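Local atomic coordinates of uncharacterized protein (Bordetella bronchiseptica, PDB entry 4XG0), a protein that probably acts as a kinase of acid sugars in a catabolic pathway, joining a sugar-binding N-terminal domain to a nucleotide-binding C-terminal domain. Residues G29-D34 and G94-L99; D40-F45 and V73-T78; P287-L292 and D333-R338; A299-E304 and L318-P323. One frame throughout, in Å; residues are numbered along the deposited sequence.

Contact 1. Residues G29-D34 and G94-L99; sequences GIVADD and GEVERL
Val31 meets Val96 and Leu99 where helix 85-101 lies against strand 28-32, within the parallel alpha/beta sheet of the sugar-binding domain. The helix belongs to a beta-alpha-beta crossover: it follows strand 73-77 and leads to strand 106-110, and these two strands flank strand 28-32 in the sheet. Strand 29-32 and helix 94-99 run nearly antiparallel, at 171°, with their axes 9.6 Å apart. Only apolar groups touch across the interface.

Val31 presents a single methyl to both helical residues. With CG1 anti to the backbone N (chi1 -179°), CG2 is the branch turned to the helix, and it comes within 3.7 Å of Leu99 CD1. The same Val31 CG2 sits 4.1 Å from Val96 CG2, the two valine side chains meeting at about a right angle. Leu99 starts with CG beside its own backbone N (chi1 -66°) and then extends, which carries CD1 down to the strand. There it also lies over the main chain of Gly29, with Leu99 CD1 4.3 Å from Gly29 CA.

On the other face of the strand, Ile30 packs on Thr41 and Phe45 of helix 35-47. Along helix 85-101 a long salt bridge joins Arg98 NE to Glu95 OE2 at 3.9 Å, the carboxylate oxygen lying in the guanidinium plane, while Glu95 OE1 is held by the backbone N of Ala59.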
loop_
_atom_site.group_PDB
_atom_site.type_symbol
_atom_site.label_atom_id
_atom_site.label_comp_id
_atom_site.label_asym_id
_atom_site.label_seq_id
_atom_site.Cartn_x
_atom_site.Cartn_y
_atom_site.Cartn_z
ATOM N N GLY A 29 2.804 11.771 8.575
ATOM C CA GLY A 29 2.334 13.133 8.440
ATOM C C GLY A 29 2.141 13.471 6.965
ATOM O O GLY A 29 2.993 13.152 6.140
ATOM N N ILE A 30 1.020 14.109 6.644
ATOM C CA ILE A 30 0.717 14.597 5.301
ATOM C C ILE A 30 0.656 16.140 5.323
ATOM O O ILE A 30 -0.186 16.729 5.990
ATOM C CB ILE A 30 -0.642 14.080 4.791
ATOM C CG1 ILE A 30 -0.655 12.566 4.678
ATOM C CG2 ILE A 30 -0.933 14.705 3.421
ATOM C CD1 ILE A 30 -2.086 12.055 4.574
ATOM N N VAL A 31 1.586 16.799 4.624
ATOM C CA VAL A 31 1.560 18.254 4.459
ATOM C C VAL A 31 1.080 18.627 3.040
ATOM O O VAL A 31 1.788 18.376 2.065
ATOM C CB VAL A 31 2.977 18.839 4.648
ATOM C CG1 VAL A 31 2.953 20.355 4.514
ATOM C CG2 VAL A 31 3.545 18.442 5.985
ATOM N N ALA A 32 -0.121 19.197 2.929
ATOM C CA ALA A 32 -0.663 19.629 1.642
ATOM C C ALA A 32 -0.742 21.130 1.555
ATOM O O ALA A 32 -0.967 21.796 2.558
ATOM C CB ALA A 32 -2.040 19.041 1.434
ATOM N N ASP A 33 -0.586 21.676 0.350
ATOM C CA ASP A 33 -0.619 23.115 0.220
ATOM C C ASP A 33 -2.021 23.717 0.063
ATOM O O ASP A 33 -2.170 24.932 0.041
ATOM C CB ASP A 33 0.338 23.582 -0.895
ATOM C CG ASP A 33 -0.110 23.165 -2.281
ATOM O OD1 ASP A 33 -0.823 22.150 -2.416
ATOM O OD2 ASP A 33 0.250 23.896 -3.245
ATOM N N ASP A 34 -3.066 22.907 -0.009
ATOM C CA ASP A 34 -4.386 23.499 -0.012
ATOM C C ASP A 34 -5.402 22.551 0.621
ATOM O O ASP A 34 -5.100 21.384 0.871
ATOM C CB ASP A 34 -4.792 23.971 -1.414
ATOM C CG ASP A 34 -5.271 22.866 -2.309
ATOM O OD1 ASP A 34 -5.042 21.663 -2.014
ATOM O OD2 ASP A 34 -5.870 23.220 -3.363
ATOM N N GLY A 94 7.691 25.009 9.441
ATOM C CA GLY A 94 7.125 25.008 10.772
ATOM C C GLY A 94 6.217 23.822 11.011
ATOM O O GLY A 94 6.166 23.315 12.120
ATOM N N GLU A 95 5.509 23.404 9.979
ATOM C CA GLU A 95 4.598 22.263 10.136
ATOM C C GLU A 95 5.428 20.980 10.143
ATOM O O GLU A 95 5.169 20.057 10.935
ATOM C CB GLU A 95 3.542 22.239 9.021
ATOM C CG GLU A 95 2.624 23.467 8.991
ATOM C CD GLU A 95 1.737 23.572 10.219
ATOM O OE1 GLU A 95 1.099 22.563 10.539
ATOM O OE2 GLU A 95 1.692 24.646 10.865
ATOM N N VAL A 96 6.428 20.910 9.265
ATOM C CA VAL A 96 7.280 19.723 9.222
ATOM C C VAL A 96 8.005 19.531 10.565
ATOM O O VAL A 96 8.089 18.409 11.086
ATOM C CB VAL A 96 8.215 19.755 7.989
ATOM C CG1 VAL A 96 9.225 18.629 8.031
ATOM C CG2 VAL A 96 7.381 19.674 6.731
ATOM N N GLU A 97 8.491 20.617 11.161
ATOM C CA GLU A 97 9.078 20.523 12.496
ATOM C C GLU A 97 8.091 19.983 13.541
ATOM O O GLU A 97 8.414 19.083 14.328
ATOM C CB GLU A 97 9.607 21.887 12.957
ATOM C CG GLU A 97 9.654 22.052 14.481
ATOM C CD GLU A 97 10.348 20.893 15.189
ATOM O OE1 GLU A 97 10.168 20.762 16.426
ATOM O OE2 GLU A 97 11.066 20.121 14.503
ATOM N N ARG A 98 6.885 20.535 13.563
ATOM C CA ARG A 98 5.878 20.074 14.520
ATOM C C ARG A 98 5.593 18.568 14.381
ATOM O O ARG A 98 5.476 17.860 15.386
ATOM C CB ARG A 98 4.573 20.852 14.365
ATOM C CG ARG A 98 4.643 22.343 14.641
ATOM C CD ARG A 98 3.251 22.885 14.935
ATOM N NE ARG A 98 3.065 24.268 14.493
ATOM C CZ ARG A 98 3.135 25.345 15.275
ATOM N NH1 ARG A 98 2.937 26.545 14.747
ATOM N NH2 ARG A 98 3.396 25.241 16.577
ATOM N N LEU A 99 5.468 18.093 13.143
ATOM C CA LEU A 99 5.154 16.680 12.889
ATOM C C LEU A 99 6.306 15.784 13.355
ATOM O O LEU A 99 6.091 14.758 13.975
ATOM C CB LEU A 99 4.863 16.449 11.403
ATOM C CG LEU A 99 3.596 17.140 10.912
ATOM C CD1 LEU A 99 3.539 17.151 9.420
ATOM C CD2 LEU A 99 2.328 16.396 11.465
#

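Contact 2. Residues D40-F45 and V73-T78; sequences DTAVQF and VLAVTT
The carbonyl oxygen of Thr41 lies beside Phe45, the aromatic residue that helix 35-47 turns toward Val73 of strand 73-77. Two amides approach this oxygen, Gln44 N and Phe45 N, and both bonds are weak; the nearer runs from Gln44 N to Thr41 O at 3.0 Å. Thr41 O also lies in the plane of the Phe45 ring at its edge, 3.4 Å from Phe45 CD1, a position that suits the slightly positive rim of an aromatic ring. The Thr41 hydroxyl turns back into its own helix, bonded to the carbonyls of Gly37 and Ser38.

Across the contact the touches are few and apolar. Ala42 CB meets Ala75 CB at 3.8 Å, methyl against methyl, and these short side chains let the backbones come close, with Ala42 CA 6.1 Å from Ala75 CA. One turn further on, Phe45 directs its CD2 side to Val73 CG2, 4.0 Å away; the methyl approaches the ring obliquely and the two side chains cross at about a right angle. Val73 holds CG1 anti to its backbone N (chi1 178°), leaving CG2 as the branch that meets the ring.

Thr52 of the neighbouring strand 52-54 touches Ala42, Phe45 and Val73, and Trp250 of helix 240-252 packs on Phe45. Segments 40-45 and 73-78 thus meet through hydrocarbon only. Just before them in the helix, Ser38 OG makes a weak hydrogen bond to Val76 O, so the helix is seated on this parallel alpha/beta sheet mainly, though not wholly, by apolar contact.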
loop_
_atom_site.group_PDB
_atom_site.type_symbol
_atom_site.label_atom_id
_atom_site.label_comp_id
_atom_site.label_asym_id
_atom_site.label_seq_id
_atom_site.Cartn_x
_atom_site.Cartn_y
_atom_site.Cartn_z
ATOM N N ASP A 40 -8.442 15.232 0.121
ATOM C CA ASP A 40 -8.461 14.135 -0.816
ATOM C C ASP A 40 -7.420 13.087 -0.442
ATOM O O ASP A 40 -7.714 11.883 -0.443
ATOM C CB ASP A 40 -8.243 14.623 -2.248
ATOM C CG ASP A 40 -8.343 13.496 -3.253
ATOM O OD1 ASP A 40 -7.299 12.852 -3.535
ATOM O OD2 ASP A 40 -9.468 13.224 -3.732
ATOM N N THR A 41 -6.213 13.537 -0.088
ATOM C CA THR A 41 -5.120 12.611 0.233
ATOM C C THR A 41 -5.439 11.876 1.528
ATOM O O THR A 41 -5.323 10.654 1.621
ATOM C CB THR A 41 -3.748 13.314 0.366
ATOM O OG1 THR A 41 -3.797 14.290 1.409
ATOM C CG2 THR A 41 -3.395 13.969 -0.954
ATOM N N ALA A 42 -5.917 12.621 2.512
ATOM C CA ALA A 42 -6.263 11.996 3.789
ATOM C C ALA A 42 -7.280 10.869 3.632
ATOM O O ALA A 42 -7.156 9.843 4.301
ATOM C CB ALA A 42 -6.758 13.012 4.744
ATOM N N VAL A 43 -8.290 11.031 2.779
ATOM C CA VAL A 43 -9.300 9.949 2.666
ATOM C C VAL A 43 -8.674 8.689 2.066
ATOM O O VAL A 43 -9.052 7.579 2.376
ATOM C CB VAL A 43 -10.536 10.406 1.895
ATOM C CG1 VAL A 43 -11.570 9.229 1.776
ATOM C CG2 VAL A 43 -11.200 11.527 2.655
ATOM N N GLN A 44 -7.649 8.873 1.233
ATOM C CA GLN A 44 -6.950 7.700 0.726
ATOM C C GLN A 44 -6.281 6.889 1.785
ATOM O O GLN A 44 -6.220 5.677 1.676
ATOM C CB GLN A 44 -5.997 8.084 -0.395
ATOM C CG GLN A 44 -6.745 8.604 -1.587
ATOM C CD GLN A 44 -7.822 7.601 -2.100
ATOM O OE1 GLN A 44 -7.559 6.420 -2.274
ATOM N NE2 GLN A 44 -9.021 8.084 -2.315
ATOM N N PHE A 45 -5.748 7.550 2.829
ATOM C CA PHE A 45 -5.209 6.808 3.953
ATOM C C PHE A 45 -6.272 6.127 4.768
ATOM O O PHE A 45 -6.066 4.998 5.181
ATOM C CB PHE A 45 -4.271 7.679 4.803
ATOM C CG PHE A 45 -2.967 7.941 4.133
ATOM C CD1 PHE A 45 -2.885 8.770 3.052
ATOM C CD2 PHE A 45 -1.832 7.274 4.567
ATOM C CE1 PHE A 45 -1.667 8.990 2.439
ATOM C CE2 PHE A 45 -0.609 7.495 3.934
ATOM C CZ PHE A 45 -0.546 8.314 2.889
ATOM N N VAL A 73 -2.343 8.784 11.278
ATOM C CA VAL A 73 -2.028 9.731 10.174
ATOM C C VAL A 73 -2.611 11.089 10.503
ATOM O O VAL A 73 -3.769 11.195 10.897
ATOM C CB VAL A 73 -2.650 9.259 8.834
ATOM C CG1 VAL A 73 -2.396 10.230 7.680
ATOM C CG2 VAL A 73 -2.178 7.884 8.485
ATOM N N LEU A 74 -1.792 12.137 10.362
ATOM C CA LEU A 74 -2.260 13.506 10.571
ATOM C C LEU A 74 -2.039 14.302 9.298
ATOM O O LEU A 74 -0.913 14.393 8.841
ATOM C CB LEU A 74 -1.532 14.179 11.737
ATOM C CG LEU A 74 -1.859 15.660 12.018
ATOM C CD1 LEU A 74 -3.353 16.014 12.021
ATOM C CD2 LEU A 74 -1.237 16.099 13.347
ATOM N N ALA A 75 -3.124 14.853 8.749
ATOM C CA ALA A 75 -3.102 15.651 7.521
ATOM C C ALA A 75 -3.425 17.114 7.778
ATOM O O ALA A 75 -4.364 17.464 8.509
ATOM C CB ALA A 75 -4.066 15.079 6.495
ATOM N N VAL A 76 -2.623 17.997 7.177
ATOM C CA VAL A 76 -2.753 19.415 7.418
ATOM C C VAL A 76 -2.642 20.178 6.102
ATOM O O VAL A 76 -2.090 19.669 5.145
ATOM C CB VAL A 76 -1.641 19.907 8.357
ATOM C CG1 VAL A 76 -1.602 19.034 9.582
ATOM C CG2 VAL A 76 -0.299 19.863 7.651
ATOM N N THR A 77 -3.196 21.383 6.071
ATOM C CA THR A 77 -3.013 22.252 4.925
ATOM C C THR A 77 -2.235 23.493 5.340
ATOM O O THR A 77 -2.469 24.085 6.411
ATOM C CB THR A 77 -4.327 22.707 4.282
ATOM O OG1 THR A 77 -4.029 23.722 3.314
ATOM C CG2 THR A 77 -5.271 23.270 5.319
ATOM N N THR A 78 -1.296 23.892 4.505
ATOM C CA THR A 78 -0.517 25.093 4.804
ATOM C C THR A 78 -1.147 26.334 4.176
ATOM O O THR A 78 -0.628 27.430 4.329
ATOM C CB THR A 78 0.917 24.958 4.274
ATOM O OG1 THR A 78 0.863 24.475 2.937
ATOM C CG2 THR A 78 1.733 23.990 5.110
#

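Contact 3. Residues P287-L292 and D333-R338; sequences PTLAQL and DSVARR
Apolar packing between Leu289, Leu292 and Val335 brings the short helix 289-292 against the start of helix 334-349. Val335 spreads both its methyls over the leucines: CG2 meets Leu289 CD2 at 3.6 Å, and CG1 meets Leu292 CD2, also at 3.6 Å. Each leucine crosses the valine at about a right angle. The other Leu292 branch, CD1, lies 3.5 Å from Arg338 CG, so the aliphatic part of the arginine joins the hydrophobic patch.

The polar interaction centres on Leu292 O, at the end of the short helix. Arg338 starts with CG anti to its backbone N and then bends at chi2 (72°), which swings NE to this carbonyl: Arg338 NE donates to Leu292 O over 2.9 Å. The bond is almost straight, 171° at the hydrogen, and lies in both the carbonyl and the guanidinium planes. Water 1 bridges the same groups, accepting from Arg338 NH1 and approaching Leu292 O. Arg338 NH1 is further anchored by a salt bridge to Asp295, which would help fix the guanidinium group.

Within segment 287-292 the bonds are reciprocal: Gln291 N donates to Thr288 OG1 at 3.1 Å, while Thr288 N donates to Gln291 OE1. This capping box holds the N-terminal end of a one-turn helix in the nucleotide-binding domain, while Arg338 binds the carbonyl of its last residue.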
loop_
_atom_site.group_PDB
_atom_site.type_symbol
_atom_site.label_atom_id
_atom_site.label_comp_id
_atom_site.label_asym_id
_atom_site.label_seq_id
_atom_site.Cartn_x
_atom_site.Cartn_y
_atom_site.Cartn_z
ATOM N N PRO A 287 -0.118 -31.564 -2.118
ATOM C CA PRO A 287 -0.049 -33.003 -1.860
ATOM C C PRO A 287 -1.041 -33.829 -2.660
ATOM O O PRO A 287 -2.071 -33.330 -3.077
ATOM C CB PRO A 287 -0.405 -33.091 -0.367
ATOM C CG PRO A 287 -1.323 -31.962 -0.137
ATOM C CD PRO A 287 -0.798 -30.834 -1.033
ATOM N N THR A 288 -0.719 -35.102 -2.848
ATOM C CA THR A 288 -1.660 -36.061 -3.383
ATOM C C THR A 288 -2.637 -36.427 -2.279
ATOM O O THR A 288 -2.443 -36.045 -1.128
ATOM C CB THR A 288 -0.952 -37.346 -3.800
ATOM O OG1 THR A 288 -0.431 -37.981 -2.631
ATOM C CG2 THR A 288 0.179 -37.035 -4.737
ATOM N N LEU A 289 -3.677 -37.177 -2.628
ATOM C CA LEU A 289 -4.674 -37.596 -1.665
ATOM C C LEU A 289 -4.024 -38.381 -0.543
ATOM O O LEU A 289 -4.357 -38.198 0.627
ATOM C CB LEU A 289 -5.702 -38.489 -2.337
ATOM C CG LEU A 289 -6.747 -37.754 -3.165
ATOM C CD1 LEU A 289 -7.610 -38.791 -3.849
ATOM C CD2 LEU A 289 -7.564 -36.868 -2.240
ATOM N N ALA A 290 -3.115 -39.277 -0.909
ATOM C CA ALA A 290 -2.413 -40.077 0.088
ATOM C C ALA A 290 -1.564 -39.188 1.004
ATOM O O ALA A 290 -1.565 -39.361 2.225
ATOM C CB ALA A 290 -1.550 -41.107 -0.586
ATOM N N GLN A 291 -0.849 -38.228 0.426
ATOM C CA GLN A 291 0.002 -37.338 1.234
ATOM C C GLN A 291 -0.800 -36.437 2.163
ATOM O O GLN A 291 -0.416 -36.218 3.325
ATOM C CB GLN A 291 0.909 -36.497 0.325
ATOM C CG GLN A 291 1.966 -37.323 -0.428
ATOM C CD GLN A 291 2.684 -36.528 -1.517
ATOM O OE1 GLN A 291 2.133 -35.586 -2.097
ATOM N NE2 GLN A 291 3.927 -36.897 -1.781
ATOM N N LEU A 292 -1.907 -35.894 1.662
ATOM C CA LEU A 292 -2.754 -35.034 2.459
ATOM C C LEU A 292 -3.224 -35.738 3.761
ATOM O O LEU A 292 -3.341 -35.079 4.802
ATOM C CB LEU A 292 -3.930 -34.551 1.626
ATOM C CG LEU A 292 -4.914 -33.654 2.349
ATOM C CD1 LEU A 292 -4.229 -32.486 3.039
ATOM C CD2 LEU A 292 -5.927 -33.182 1.314
ATOM N N ASP A 333 -16.144 -34.815 2.285
ATOM C CA ASP A 333 -15.593 -33.475 2.536
ATOM C C ASP A 333 -14.244 -33.536 3.267
ATOM O O ASP A 333 -13.773 -32.528 3.795
ATOM C CB ASP A 333 -16.571 -32.623 3.364
ATOM C CG ASP A 333 -16.194 -31.137 3.378
ATOM O OD1 ASP A 333 -15.978 -30.587 2.275
ATOM O OD2 ASP A 333 -16.110 -30.517 4.477
ATOM N N SER A 334 -13.616 -34.710 3.261
ATOM C CA SER A 334 -12.429 -34.975 4.063
ATOM C C SER A 334 -11.231 -34.145 3.627
ATOM O O SER A 334 -10.431 -33.726 4.470
ATOM C CB SER A 334 -12.084 -36.475 4.049
ATOM O OG SER A 334 -11.980 -36.980 2.733
ATOM N N VAL A 335 -11.119 -33.870 2.330
ATOM C CA VAL A 335 -9.971 -33.116 1.833
ATOM C C VAL A 335 -9.998 -31.675 2.330
ATOM O O VAL A 335 -9.003 -31.177 2.848
ATOM C CB VAL A 335 -9.873 -33.138 0.271
ATOM C CG1 VAL A 335 -8.966 -32.006 -0.229
ATOM C CG2 VAL A 335 -9.344 -34.483 -0.213
ATOM N N ALA A 336 -11.145 -31.016 2.211
ATOM C CA ALA A 336 -11.274 -29.627 2.648
ATOM C C ALA A 336 -11.185 -29.557 4.185
ATOM O O ALA A 336 -10.552 -28.664 4.750
ATOM C CB ALA A 336 -12.578 -29.080 2.172
ATOM N N ARG A 337 -11.807 -30.520 4.854
ATOM C CA ARG A 337 -11.800 -30.537 6.324
ATOM C C ARG A 337 -10.355 -30.588 6.805
ATOM O O ARG A 337 -9.936 -29.847 7.710
ATOM C CB ARG A 337 -12.561 -31.751 6.844
ATOM N N ARG A 338 -9.606 -31.496 6.202
ATOM C CA ARG A 338 -8.197 -31.695 6.502
ATOM C C ARG A 338 -7.348 -30.460 6.200
ATOM O O ARG A 338 -6.524 -30.059 7.029
ATOM C CB ARG A 338 -7.692 -32.899 5.717
ATOM C CG ARG A 338 -6.203 -33.186 5.831
ATOM C CD ARG A 338 -5.865 -33.738 7.180
ATOM N NE ARG A 338 -4.475 -34.174 7.261
ATOM C CZ ARG A 338 -3.793 -34.260 8.402
ATOM N NH1 ARG A 338 -2.533 -34.658 8.387
ATOM N NH2 ARG A 338 -4.372 -33.929 9.549
HETATM O O HOH W 1 -1.100 -34.308 5.808
#

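Contact 4. Residues A299-E304 and L318-P323; sequences AAWTAE and LMLLAP
Trp301 alone carries the helix side of this contact, inserting its indole between helix 295-304 and Leu318 and Leu320 of strand 317-321. Along the helix, Ala299 comes first, and its carbonyl serves the helix itself, not the strand. Its oxygen accepts from Ala303 N at 3.1 Å and from the Thr302 hydroxyl, Thr302 OG1 to Ala299 O being 2.9 Å. Both donors arrive from the same face of the carbonyl plane, the hydroxyl well above it.

Next, Trp301 leaves the helix with CG anti to its backbone N (chi1 179°), and a chi2 of 80° turns the ring so that its six-membered end leads. CH2 is the foremost atom. It lies 3.5 Å from Leu320 CD2, and the same methyl is 3.6 Å from Trp301 CZ3, so one leucine branch rests obliquely against a ring bond. Leu318 meets the ring differently: its CB approaches the edge, near the ring plane, at 4.2 Å from Trp301 CH2. Between these two residues the carbonyl of Met319 comes loosely toward CZ2. Thr302, which follows, has a weak second bond from its hydroxyl to Trp298 O.

Helix and strand run nearly antiparallel, at 164°, their axes 11.7 Å apart, and the large indole spans this separation. Trp285 of the adjacent strand 283-285 stacks with Trp301, Leu339 and Ala343 of helix 334-349 pack on Leu320, and Met319 points to helix 268-279 on the other side of the sheet.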
loop_
_atom_site.group_PDB
_atom_site.type_symbol
_atom_site.label_atom_id
_atom_site.label_comp_id
_atom_site.label_asym_id
_atom_site.label_seq_id
_atom_site.Cartn_x
_atom_site.Cartn_y
_atom_site.Cartn_z
ATOM N N ALA A 299 4.068 -32.340 8.302
ATOM C CA ALA A 299 5.185 -31.981 9.178
ATOM C C ALA A 299 6.452 -31.607 8.391
ATOM O O ALA A 299 7.116 -30.630 8.705
ATOM C CB ALA A 299 5.465 -33.105 10.150
ATOM N N ALA A 300 6.773 -32.373 7.358
ATOM C CA ALA A 300 7.986 -32.116 6.577
ATOM C C ALA A 300 7.885 -30.816 5.771
ATOM O O ALA A 300 8.878 -30.127 5.538
ATOM C CB ALA A 300 8.276 -33.295 5.648
ATOM N N TRP A 301 6.688 -30.470 5.323
ATOM C CA TRP A 301 6.571 -29.265 4.519
ATOM C C TRP A 301 6.644 -28.052 5.424
ATOM O O TRP A 301 7.314 -27.072 5.103
ATOM C CB TRP A 301 5.291 -29.266 3.693
ATOM C CG TRP A 301 5.125 -28.019 2.867
ATOM C CD1 TRP A 301 5.717 -27.736 1.665
ATOM C CD2 TRP A 301 4.309 -26.887 3.188
ATOM N NE1 TRP A 301 5.316 -26.501 1.221
ATOM C CE2 TRP A 301 4.456 -25.956 2.142
ATOM C CE3 TRP A 301 3.473 -26.572 4.263
ATOM C CZ2 TRP A 301 3.779 -24.733 2.131
ATOM C CZ3 TRP A 301 2.809 -25.370 4.256
ATOM C CH2 TRP A 301 2.963 -24.456 3.192
ATOM N N THR A 302 5.978 -28.126 6.571
ATOM C CA THR A 302 5.944 -26.987 7.486
ATOM C C THR A 302 7.342 -26.691 8.016
ATOM O O THR A 302 7.732 -25.529 8.153
ATOM C CB THR A 302 4.984 -27.221 8.652
ATOM O OG1 THR A 302 5.351 -28.416 9.359
ATOM C CG2 THR A 302 3.556 -27.337 8.134
ATOM N N ALA A 303 8.102 -27.748 8.274
ATOM C CA ALA A 303 9.487 -27.594 8.706
ATOM C C ALA A 303 10.273 -26.834 7.646
ATOM O O ALA A 303 11.061 -25.942 7.959
ATOM C CB ALA A 303 10.114 -28.944 8.969
ATOM N N GLU A 304 10.028 -27.182 6.386
ATOM C CA GLU A 304 10.737 -26.589 5.257
ATOM C C GLU A 304 10.466 -25.090 5.092
ATOM O O GLU A 304 11.343 -24.328 4.681
ATOM C CB GLU A 304 10.345 -27.316 3.974
ATOM C CG GLU A 304 11.136 -26.886 2.757
ATOM C CD GLU A 304 10.867 -27.766 1.548
ATOM O OE1 GLU A 304 10.023 -28.688 1.658
ATOM O OE2 GLU A 304 11.503 -27.537 0.491
ATOM N N LEU A 318 2.193 -18.311 1.465
ATOM C CA LEU A 318 2.230 -19.773 1.441
ATOM C C LEU A 318 0.892 -20.246 0.880
ATOM O O LEU A 318 -0.130 -19.653 1.203
ATOM C CB LEU A 318 2.411 -20.315 2.858
ATOM C CG LEU A 318 3.678 -19.857 3.593
ATOM C CD1 LEU A 318 3.620 -20.231 5.056
ATOM C CD2 LEU A 318 4.886 -20.453 2.950
ATOM N N MET A 319 0.887 -21.281 0.043
ATOM C CA MET A 319 -0.358 -21.822 -0.493
ATOM C C MET A 319 -0.504 -23.314 -0.226
ATOM O O MET A 319 0.423 -24.077 -0.459
ATOM C CB MET A 319 -0.494 -21.551 -1.998
ATOM C CG MET A 319 -1.812 -22.010 -2.589
ATOM S SD MET A 319 -2.022 -21.461 -4.311
ATOM C CE MET A 319 -0.767 -22.467 -5.089
ATOM N N LEU A 320 -1.665 -23.709 0.302
ATOM C CA LEU A 320 -2.050 -25.118 0.378
ATOM C C LEU A 320 -3.068 -25.413 -0.710
ATOM O O LEU A 320 -4.147 -24.813 -0.745
ATOM C CB LEU A 320 -2.645 -25.461 1.742
ATOM C CG LEU A 320 -1.996 -24.768 2.930
ATOM C CD1 LEU A 320 -2.662 -25.233 4.234
ATOM C CD2 LEU A 320 -0.517 -25.064 2.987
ATOM N N LEU A 321 -2.707 -26.322 -1.604
ATOM C CA LEU A 321 -3.518 -26.659 -2.759
ATOM C C LEU A 321 -4.141 -28.062 -2.638
ATOM O O LEU A 321 -3.428 -29.063 -2.543
ATOM C CB LEU A 321 -2.647 -26.575 -4.010
ATOM C CG LEU A 321 -3.359 -26.790 -5.354
ATOM C CD1 LEU A 321 -4.531 -25.819 -5.472
ATOM C CD2 LEU A 321 -2.364 -26.634 -6.508
ATOM N N ALA A 322 -5.472 -28.132 -2.665
ATOM C CA ALA A 322 -6.177 -29.406 -2.529
ATOM C C ALA A 322 -6.013 -30.262 -3.759
ATOM O O ALA A 322 -6.075 -29.753 -4.859
ATOM C CB ALA A 322 -7.649 -29.169 -2.299
ATOM N N PRO A 323 -5.813 -31.572 -3.579
ATOM C CA PRO A 323 -6.018 -32.454 -4.731
ATOM C C PRO A 323 -7.509 -32.786 -4.878
ATOM O O PRO A 323 -8.295 -32.639 -3.930
ATOM C CB PRO A 323 -5.211 -33.688 -4.353
ATOM C CG PRO A 323 -5.272 -33.740 -2.902
ATOM C CD PRO A 323 -5.300 -32.312 -2.411
#

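The four contacts form two pairs in different domains. Contacts 1 and 2 lie 10 Å apart, centre to centre, on neighbouring strands of one sheet: Ile30 N probably bonds to Leu74 O, and Ala32 O to Thr78 N, both at 2.9 Å. Contact 2 is nested within the chain loop that contact 1 closes. Contacts 3 and 4 are similarly nested, 12 Å between centres, and meet where Val335 CG1 packs 3.8 Å from Ala322 CB. Between the pairs the separation is large, with the nearest atoms of contacts 2 and 4 about 25 Å apart. The bound citrate, probably from crystallisation, lies near Asp34 at the end of segment 29-34 in contact 1.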